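PDB 6IMV: endo-beta-1,2-glucanase from Talaromyces funiculosus, which hydrolyses the internal beta-1,2-glucosidic linkages of beta-1,2-glucans as an endo-acting glycoside hydrolase. Local coordinates for residues V37-S50 / L431-I443. Numbering follows the deposited sequence.
Sequences VLFWEGKFHQNNIS and LTWDSKVSTVNAI. With BGC (beta-D-glucopyranose), chain I.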
ATOM      1  N   VAL A  37      -3.622  10.485  15.374  1.00 14.27           N
ATOM      2  CA  VAL A  37      -3.618  10.166  13.951  1.00 13.93           C
ATOM      3  C   VAL A  37      -4.624   9.043  13.663  1.00 13.74           C
ATOM      4  O   VAL A  37      -5.472   9.175  12.775  1.00 13.73           O
ATOM      5  CB  VAL A  37      -2.211   9.798  13.451  1.00 13.51           C
ATOM      6  CG1 VAL A  37      -2.261   9.186  12.053  1.00 13.32           C
ATOM      7  CG2 VAL A  37      -1.280  10.991  13.486  1.00 13.34           C
ATOM      8  N   LEU A  38      -4.528   7.950  14.423  1.00 13.88           N
ATOM      9  CA  LEU A  38      -5.337   6.761  14.183  1.00 14.22           C
ATOM     10  C   LEU A  38      -6.827   7.076  14.340  1.00 14.43           C
ATOM     11  O   LEU A  38      -7.649   6.553  13.584  1.00 15.23           O
ATOM     12  CB  LEU A  38      -4.908   5.658  15.150  1.00 14.54           C
ATOM     13  CG  LEU A  38      -3.571   5.000  14.843  1.00 14.67           C
ATOM     14  CD1 LEU A  38      -3.096   4.186  16.038  1.00 14.99           C
ATOM     15  CD2 LEU A  38      -3.671   4.138  13.594  1.00 14.66           C
ATOM     16  N   PHE A  39      -7.164   7.903  15.338  1.00 14.67           N
ATOM     17  CA  PHE A  39      -8.556   8.287  15.633  1.00 14.59           C
ATOM     18  C   PHE A  39      -9.192   8.922  14.392  1.00 13.86           C
ATOM     19  O   PHE A  39     -10.264   8.505  13.951  1.00 13.68           O
ATOM     20  CB  PHE A  39      -8.632   9.248  16.823  1.00 14.89           C
ATOM     21  CG  PHE A  39     -10.030   9.664  17.197  1.00 15.34           C
ATOM     22  CD1 PHE A  39     -10.795   8.874  18.041  1.00 16.16           C
ATOM     23  CD2 PHE A  39     -10.598  10.824  16.686  1.00 16.29           C
ATOM     24  CE1 PHE A  39     -12.093   9.237  18.377  1.00 15.87           C
ATOM     25  CE2 PHE A  39     -11.893  11.191  17.022  1.00 16.40           C
ATOM     26  CZ  PHE A  39     -12.637  10.395  17.867  1.00 16.81           C
ATOM     27  N   TRP A  40      -8.513   9.918  13.816  1.00 13.76           N
ATOM     28  CA  TRP A  40      -9.080  10.643  12.680  1.00 13.79           C
ATOM     29  C   TRP A  40      -8.973   9.833  11.380  1.00 13.55           C
ATOM     30  O   TRP A  40      -9.901   9.881  10.555  1.00 13.49           O
ATOM     31  CB  TRP A  40      -8.481  12.045  12.588  1.00 14.06           C
ATOM     32  CG  TRP A  40      -9.118  12.922  13.616  1.00 14.04           C
ATOM     33  CD1 TRP A  40      -8.590  13.288  14.816  1.00 14.44           C
ATOM     34  CD2 TRP A  40     -10.458  13.449  13.582  1.00 14.52           C
ATOM     35  NE1 TRP A  40      -9.497  14.033  15.520  1.00 14.94           N
ATOM     36  CE2 TRP A  40     -10.654  14.144  14.791  1.00 14.52           C
ATOM     37  CE3 TRP A  40     -11.507  13.404  12.648  1.00 14.78           C
ATOM     38  CZ2 TRP A  40     -11.846  14.804  15.082  1.00 14.83           C
ATOM     39  CZ3 TRP A  40     -12.687  14.052  12.939  1.00 15.09           C
ATOM     40  CH2 TRP A  40     -12.848  14.748  14.139  1.00 15.24           C
ATOM     41  N   GLU A  41      -7.887   9.066  11.219  1.00 13.08           N
ATOM     42  CA  GLU A  41      -7.764   8.169  10.069  1.00 12.98           C
ATOM     43  C   GLU A  41      -8.955   7.194  10.031  1.00 13.17           C
ATOM     44  O   GLU A  41      -9.486   6.894   8.963  1.00 13.60           O
ATOM     45  CB  GLU A  41      -6.433   7.409  10.112  1.00 12.76           C
ATOM     46  CG  GLU A  41      -5.224   8.220   9.654  1.00 12.62           C
ATOM     47  CD  GLU A  41      -5.463   9.117   8.457  1.00 12.49           C
ATOM     48  OE1 GLU A  41      -5.835   8.600   7.379  1.00 12.86           O
ATOM     49  OE2 GLU A  41      -5.296  10.333   8.613  1.00 12.87           O
ATOM     50  N   GLY A  42      -9.353   6.693  11.205  1.00 13.21           N
ATOM     51  CA  GLY A  42     -10.471   5.781  11.358  1.00 13.78           C
ATOM     52  C   GLY A  42     -11.795   6.319  10.833  1.00 14.16           C
ATOM     53  O   GLY A  42     -12.661   5.544  10.448  1.00 15.02           O
ATOM     54  N   LYS A  43     -11.965   7.645  10.809  1.00 14.80           N
ATOM     55  CA  LYS A  43     -13.190   8.268  10.292  1.00 15.75           C
ATOM     56  C   LYS A  43     -13.321   8.052   8.782  1.00 14.64           C
ATOM     57  O   LYS A  43     -14.425   8.178   8.240  1.00 14.07           O
ATOM     58  CB  LYS A  43     -13.248   9.760  10.637  1.00 17.12           C
ATOM     59  CG  LYS A  43     -13.293  10.066  12.127  1.00 18.92           C
ATOM     60  CD  LYS A  43     -14.292   9.218  12.877  1.00 21.50           C
ATOM     61  CE  LYS A  43     -14.521   9.683  14.302  1.00 23.72           C
ATOM     62  NZ  LYS A  43     -15.146   8.606  15.104  1.00 25.15           N
ATOM     63  N   PHE A  44     -12.209   7.731   8.116  1.00 13.79           N
ATOM     64  CA  PHE A  44     -12.230   7.353   6.700  1.00 13.74           C
ATOM     65  C   PHE A  44     -13.057   6.074   6.515  1.00 14.19           C
ATOM     66  O   PHE A  44     -13.691   5.879   5.463  1.00 13.59           O
ATOM     67  CB  PHE A  44     -10.806   7.178   6.173  1.00 13.05           C
ATOM     68  CG  PHE A  44     -10.684   6.757   4.729  1.00 12.87           C
ATOM     69  CD1 PHE A  44     -11.280   7.495   3.715  1.00 12.95           C
ATOM     70  CD2 PHE A  44      -9.917   5.659   4.374  1.00 12.54           C
ATOM     71  CE1 PHE A  44     -11.135   7.130   2.385  1.00 12.83           C
ATOM     72  CE2 PHE A  44      -9.773   5.292   3.043  1.00 12.59           C
ATOM     73  CZ  PHE A  44     -10.381   6.028   2.053  1.00 12.78           C
ATOM     74  N   HIS A  45     -13.051   5.213   7.544  1.00 15.21           N
ATOM     75  CA  HIS A  45     -13.705   3.908   7.489  1.00 15.67           C
ATOM     76  C   HIS A  45     -15.208   4.072   7.735  1.00 17.02           C
ATOM     77  O   HIS A  45     -15.680   3.858   8.854  1.00 17.56           O
ATOM     78  CB  HIS A  45     -13.075   2.935   8.495  1.00 15.16           C
ATOM     79  CG  HIS A  45     -13.536   1.532   8.303  1.00 14.92           C
ATOM     80  ND1 HIS A  45     -14.661   1.035   8.926  1.00 14.90           N
ATOM     81  CD2 HIS A  45     -13.051   0.531   7.539  1.00 14.79           C
ATOM     82  CE1 HIS A  45     -14.837  -0.221   8.571  1.00 15.20           C
ATOM     83  NE2 HIS A  45     -13.858  -0.557   7.725  1.00 14.58           N
ATOM     84  N   GLN A  46     -15.931   4.451   6.680  1.00 18.00           N
ATOM     85  CA  GLN A  46     -17.380   4.630   6.704  1.00 19.14           C
ATOM     86  C   GLN A  46     -17.943   4.264   5.325  1.00 19.53           C
ATOM     87  O   GLN A  46     -17.271   4.427   4.301  1.00 17.63           O
ATOM     88  CB  GLN A  46     -17.772   6.084   6.991  1.00 19.83           C
ATOM     89  CG  GLN A  46     -17.316   6.609   8.340  1.00 21.33           C
ATOM     90  CD  GLN A  46     -17.894   7.975   8.629  1.00 22.69           C
ATOM     91  OE1 GLN A  46     -19.111   8.124   8.724  1.00 24.36           O
ATOM     92  NE2 GLN A  46     -17.033   8.974   8.799  1.00 21.64           N
ATOM     93  N   ASN A  47     -19.192   3.791   5.319  1.00 20.57           N
ATOM     94  CA  ASN A  47     -19.949   3.536   4.110  1.00 21.88           C
ATOM     95  C   ASN A  47     -19.995   4.812   3.262  1.00 22.29           C
ATOM     96  O   ASN A  47     -20.137   5.912   3.797  1.00 23.00           O
ATOM     97  CB  ASN A  47     -21.368   3.054   4.423  1.00 22.43           C
ATOM     98  CG  ASN A  47     -22.124   2.688   3.169  1.00 23.18           C
ATOM     99  OD1 ASN A  47     -21.656   1.868   2.390  1.00 23.12           O
ATOM    100  ND2 ASN A  47     -23.266   3.318   2.939  1.00 25.91           N
ATOM    101  N   ASN A  48     -19.843   4.641   1.943  1.00 23.59           N
ATOM    102  CA  ASN A  48     -19.909   5.705   0.931  1.00 25.56           C
ATOM    103  C   ASN A  48     -18.686   6.629   0.995  1.00 23.43           C
ATOM    104  O   ASN A  48     -18.584   7.553   0.195  1.00 25.35           O
ATOM    105  CB  ASN A  48     -21.198   6.534   1.019  1.00 29.42           C
ATOM    106  CG  ASN A  48     -22.361   5.891   0.295  1.00 33.00           C
ATOM    107  OD1 ASN A  48     -22.995   4.978   0.815  1.00 41.30           O
ATOM    108  ND2 ASN A  48     -22.666   6.368  -0.897  1.00 37.63           N
ATOM    109  N   ILE A  49     -17.763   6.392   1.933  1.00 20.52           N
ATOM    110  CA  ILE A  49     -16.528   7.168   2.013  1.00 17.86           C
ATOM    111  C   ILE A  49     -15.364   6.315   1.491  1.00 16.39           C
ATOM    112  O   ILE A  49     -14.674   6.737   0.564  1.00 15.18           O
ATOM    113  CB  ILE A  49     -16.269   7.667   3.447  1.00 17.73           C
ATOM    114  CG1 ILE A  49     -17.444   8.488   3.998  1.00 17.75           C
ATOM    115  CG2 ILE A  49     -14.958   8.437   3.505  1.00 17.77           C
ATOM    116  CD1 ILE A  49     -17.722   9.765   3.253  1.00 17.94           C
ATOM    117  N   SER A  50     -15.151   5.142   2.111  1.00 14.41           N
ATOM    118  CA  SER A  50     -14.006   4.275   1.794  1.00 14.37           C
ATOM    119  C   SER A  50     -14.454   2.876   1.356  1.00 14.60           C
ATOM    120  O   SER A  50     -13.657   2.150   0.764  1.00 13.87           O
ATOM    121  CB  SER A  50     -13.057   4.170   2.959  1.00 14.27           C
ATOM    122  OG  SER A  50     -13.670   3.518   4.066  1.00 14.39           O
ATOM    123  N   LEU A 431      -9.707  11.792  -0.618  1.00 11.07           N
ATOM    124  CA  LEU A 431      -9.267  10.728   0.273  1.00 11.31           C
ATOM    125  C   LEU A 431      -9.097   9.445  -0.548  1.00 11.33           C
ATOM    126  O   LEU A 431      -9.990   9.111  -1.309  1.00 11.87           O
ATOM    127  CB  LEU A 431     -10.322  10.495   1.361  1.00 11.07           C
ATOM    128  CG  LEU A 431     -10.940  11.735   2.002  1.00 11.35           C
ATOM    129  CD1 LEU A 431     -12.160  11.336   2.818  1.00 11.04           C
ATOM    130  CD2 LEU A 431      -9.927  12.484   2.859  1.00 10.98           C
ATOM    131  N   THR A 432      -7.982   8.725  -0.365  1.00 10.84           N
ATOM    132  CA  THR A 432      -7.832   7.384  -0.923  1.00 11.10           C
ATOM    133  C   THR A 432      -7.182   6.462   0.110  1.00 10.69           C
ATOM    134  O   THR A 432      -6.479   6.930   1.007  1.00 10.34           O
ATOM    135  CB  THR A 432      -7.004   7.385  -2.218  1.00 11.52           C
ATOM    136  OG1 THR A 432      -5.669   7.785  -1.911  1.00 11.44           O
ATOM    137  CG2 THR A 432      -7.571   8.297  -3.289  1.00 11.95           C
ATOM    138  N   TRP A 433      -7.418   5.150  -0.038  1.00 10.93           N
ATOM    139  CA  TRP A 433      -6.747   4.132   0.780  1.00 11.28           C
ATOM    140  C   TRP A 433      -5.234   4.293   0.654  1.00 11.80           C
ATOM    141  O   TRP A 433      -4.521   4.270   1.668  1.00 11.72           O
ATOM    142  CB  TRP A 433      -7.163   2.708   0.390  1.00 11.11           C
ATOM    143  CG  TRP A 433      -8.565   2.368   0.774  1.00 11.41           C
ATOM    144  CD1 TRP A 433      -9.689   2.631   0.053  1.00 11.36           C
ATOM    145  CD2 TRP A 433      -9.002   1.724   1.984  1.00 11.68           C
ATOM    146  NE1 TRP A 433     -10.793   2.182   0.717  1.00 11.44           N
ATOM    147  CE2 TRP A 433     -10.409   1.621   1.907  1.00 11.70           C
ATOM    148  CE3 TRP A 433      -8.351   1.218   3.113  1.00 11.47           C
ATOM    149  CZ2 TRP A 433     -11.171   1.046   2.925  1.00 11.66           C
ATOM    150  CZ3 TRP A 433      -9.106   0.653   4.117  1.00 11.69           C
ATOM    151  CH2 TRP A 433     -10.494   0.579   4.028  1.00 11.70           C
ATOM    152  N   ASP A 434      -4.767   4.438  -0.596  1.00 11.80           N
ATOM    153  CA  ASP A 434      -3.336   4.510  -0.919  1.00 12.41           C
ATOM    154  C   ASP A 434      -2.655   5.653  -0.144  1.00 11.95           C
ATOM    155  O   ASP A 434      -1.549   5.463   0.370  1.00 11.75           O
ATOM    156  CB  ASP A 434      -3.117   4.634  -2.434  1.00 13.79           C
ATOM    157  CG  ASP A 434      -3.217   3.320  -3.202  1.00 14.92           C
ATOM    158  OD1 ASP A 434      -4.265   2.678  -3.138  1.00 16.44           O
ATOM    159  OD2 ASP A 434      -2.245   2.963  -3.901  1.00 16.76           O
ATOM    160  N   SER A 435      -3.296   6.829  -0.057  1.00 11.56           N
ATOM    161  CA  SER A 435      -2.647   8.025   0.539  1.00 12.03           C
ATOM    162  C   SER A 435      -2.849   8.109   2.059  1.00 11.50           C
ATOM    163  O   SER A 435      -2.328   9.017   2.685  1.00 11.68           O
ATOM    164  CB  SER A 435      -3.101   9.316  -0.126  1.00 11.87           C
ATOM    165  OG  SER A 435      -4.393   9.698   0.307  1.00 11.84           O
ATOM    166  N   LYS A 436      -3.600   7.173   2.652  1.00 11.51           N
ATOM    167  CA  LYS A 436      -4.010   7.314   4.058  1.00 11.16           C
ATOM    168  C   LYS A 436      -3.752   6.037   4.865  1.00 11.34           C
ATOM    169  O   LYS A 436      -3.177   6.094   5.960  1.00 11.05           O
ATOM    170  CB  LYS A 436      -5.491   7.677   4.118  1.00 10.94           C
ATOM    171  CG  LYS A 436      -5.827   9.072   3.619  1.00 10.79           C
ATOM    172  CD  LYS A 436      -7.318   9.311   3.495  1.00 10.88           C
ATOM    173  CE  LYS A 436      -8.057   9.284   4.813  1.00 10.72           C
ATOM    174  NZ  LYS A 436      -7.475  10.258   5.766  1.00 10.88           N
ATOM    175  N   VAL A 437      -4.228   4.903   4.353  1.00 11.29           N
ATOM    176  CA  VAL A 437      -4.261   3.664   5.118  1.00 11.55           C
ATOM    177  C   VAL A 437      -2.976   2.860   4.884  1.00 11.43           C
ATOM    178  O   VAL A 437      -2.711   1.914   5.633  1.00 11.79           O
ATOM    179  CB  VAL A 437      -5.537   2.858   4.811  1.00 11.88           C
ATOM    180  CG1 VAL A 437      -5.621   1.570   5.625  1.00 12.43           C
ATOM    181  CG2 VAL A 437      -6.767   3.711   5.034  1.00 12.13           C
ATOM    182  N   SER A 438      -2.169   3.248   3.882  1.00 10.90           N
ATOM    183  CA  SER A 438      -0.779   2.775   3.774  1.00 10.64           C
ATOM    184  C   SER A 438      -0.009   3.164   5.053  1.00 10.52           C
ATOM    185  O   SER A 438       0.678   2.346   5.665  1.00 10.08           O
ATOM    186  CB  SER A 438      -0.106   3.342   2.548  1.00 10.29           C
ATOM    187  OG  SER A 438      -0.317   4.749   2.481  1.00 10.14           O
ATOM    188  N   THR A 439      -0.149   4.432   5.450  1.00 10.18           N
ATOM    189  CA  THR A 439       0.487   4.975   6.629  1.00 10.45           C
ATOM    190  C   THR A 439      -0.042   4.263   7.879  1.00 10.23           C
ATOM    191  O   THR A 439       0.729   3.859   8.738  1.00 10.09           O
ATOM    192  CB  THR A 439       0.284   6.488   6.731  1.00 10.75           C
ATOM    193  OG1 THR A 439       0.719   7.046   5.489  1.00 11.15           O
ATOM    194  CG2 THR A 439       1.046   7.093   7.893  1.00 11.25           C
ATOM    195  N   VAL A 440      -1.361   4.094   7.953  1.00 10.53           N
ATOM    196  CA  VAL A 440      -1.981   3.386   9.069  1.00 10.79           C
ATOM    197  C   VAL A 440      -1.341   1.997   9.196  1.00 11.13           C
ATOM    198  O   VAL A 440      -0.920   1.609  10.294  1.00 11.32           O
ATOM    199  CB  VAL A 440      -3.509   3.313   8.926  1.00 10.65           C
ATOM    200  CG1 VAL A 440      -4.125   2.363   9.953  1.00 10.80           C
ATOM    201  CG2 VAL A 440      -4.135   4.697   9.016  1.00 10.64           C
ATOM    202  N   ASN A 441      -1.234   1.275   8.076  1.00 11.10           N
ATOM    203  CA  ASN A 441      -0.704  -0.095   8.085  1.00 11.35           C
ATOM    204  C   ASN A 441       0.770  -0.096   8.517  1.00 11.30           C
ATOM    205  O   ASN A 441       1.212  -1.023   9.192  1.00 11.65           O
ATOM    206  CB  ASN A 441      -0.956  -0.807   6.754  1.00 11.49           C
ATOM    207  CG  ASN A 441      -2.314  -1.471   6.727  1.00 11.63           C
ATOM    208  OD1 ASN A 441      -2.629  -2.256   7.622  1.00 12.56           O
ATOM    209  ND2 ASN A 441      -3.125  -1.160   5.725  1.00 11.25           N
ATOM    210  N   ALA A 442       1.520   0.957   8.173  1.00 11.42           N
ATOM    211  CA  ALA A 442       2.906   1.100   8.637  1.00 11.35           C
ATOM    212  C   ALA A 442       2.954   1.349  10.160  1.00 11.54           C
ATOM    213  O   ALA A 442       3.792   0.790  10.854  1.00 11.12           O
ATOM    214  CB  ALA A 442       3.602   2.183   7.857  1.00 10.93           C
ATOM    215  N   ILE A 443       2.053   2.192  10.671  1.00 11.94           N
ATOM    216  CA  ILE A 443       1.948   2.468  12.115  1.00 12.30           C
ATOM    217  C   ILE A 443       1.682   1.159  12.879  1.00 13.06           C
ATOM    218  O   ILE A 443       2.206   0.980  13.960  1.00 12.81           O
ATOM    219  CB  ILE A 443       0.867   3.533  12.392  1.00 12.51           C
ATOM    220  CG1 ILE A 443       1.346   4.932  11.998  1.00 12.08           C
ATOM    221  CG2 ILE A 443       0.382   3.477  13.837  1.00 12.81           C
ATOM    222  CD1 ILE A 443       0.243   5.968  11.899  1.00 12.26           C
TER
HETATM  223  C2  BGC I 606      -5.904   5.903 -10.363  1.00 31.72           C
HETATM  224  C3  BGC I 606      -6.619   6.862  -9.395  1.00 30.71           C
HETATM  225  C4  BGC I 606      -6.498   6.404  -7.928  1.00 29.67           C
HETATM  226  C5  BGC I 606      -5.038   6.045  -7.610  1.00 29.64           C
HETATM  227  C6  BGC I 606      -4.843   5.508  -6.190  1.00 29.06           C
HETATM  228  C1  BGC I 606      -4.490   5.610  -9.880  1.00 31.07           C
HETATM  229  O1  BGC I 606      -3.779   4.692 -10.715  1.00 34.31           O
HETATM  230  O2  BGC I 606      -5.813   6.521 -11.635  1.00 32.41           O
HETATM  231  O3  BGC I 606      -7.997   6.995  -9.746  1.00 30.34           O
HETATM  232  O4  BGC I 606      -6.980   7.412  -7.016  1.00 24.55           O
HETATM  233  O5  BGC I 606      -4.555   5.081  -8.555  1.00 31.58           O
HETATM  234  O6  BGC I 606      -5.534   4.268  -6.063  1.00 29.47           O
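F44 pushes its ring into the corner where strand 427-432 turns into helix 433-443, with partners over both faces and at its edge. CG lies anti to the backbone N (chi1 179°), which carries the ring toward 431-437. Over one face K436 makes a CH-pi contact, its CE 4.1 Å from the ring centroid; S50 CB covers the opposite face. The far edge of F44 points at the face of W433 in a T-shaped pair, with F44 CE2 3.8 Å from W433 CD2 and the planes at 66°. L431 CB reaches F44 CE1 at 3.6 Å.

The indole of W433 is fixed in rotation: NE1 donates to S50 O over 2.9 Å, with the acceptor only 5° out of the ring plane. S50 OG donates to the backbone F44 O, from above the carbonyl plane, closing the loop 44-50 on itself.

At the start of helix 433-443, T432 is the N-cap, its OG1 accepting from S435 N and bonded to E418; T432 and D434 also belong to the glucose pocket, so the packing lies behind a sugar-binding surface.

The chain of K436, bent at chi3 and chi4, curls NZ back to E41 OE1, a 2.8 Å salt bridge met on the syn side of the carboxylate, somewhat out of its plane. Backbone oxygens of Y414 and S416 also accept from this buried ammonium, while E41 OE2 takes S416 N. Where the helices run roughly antiparallel, V440 CG2 packs on E41 CB at 3.7 Å, and L38 CD2 touches both V440 CG1 and I443 CG2.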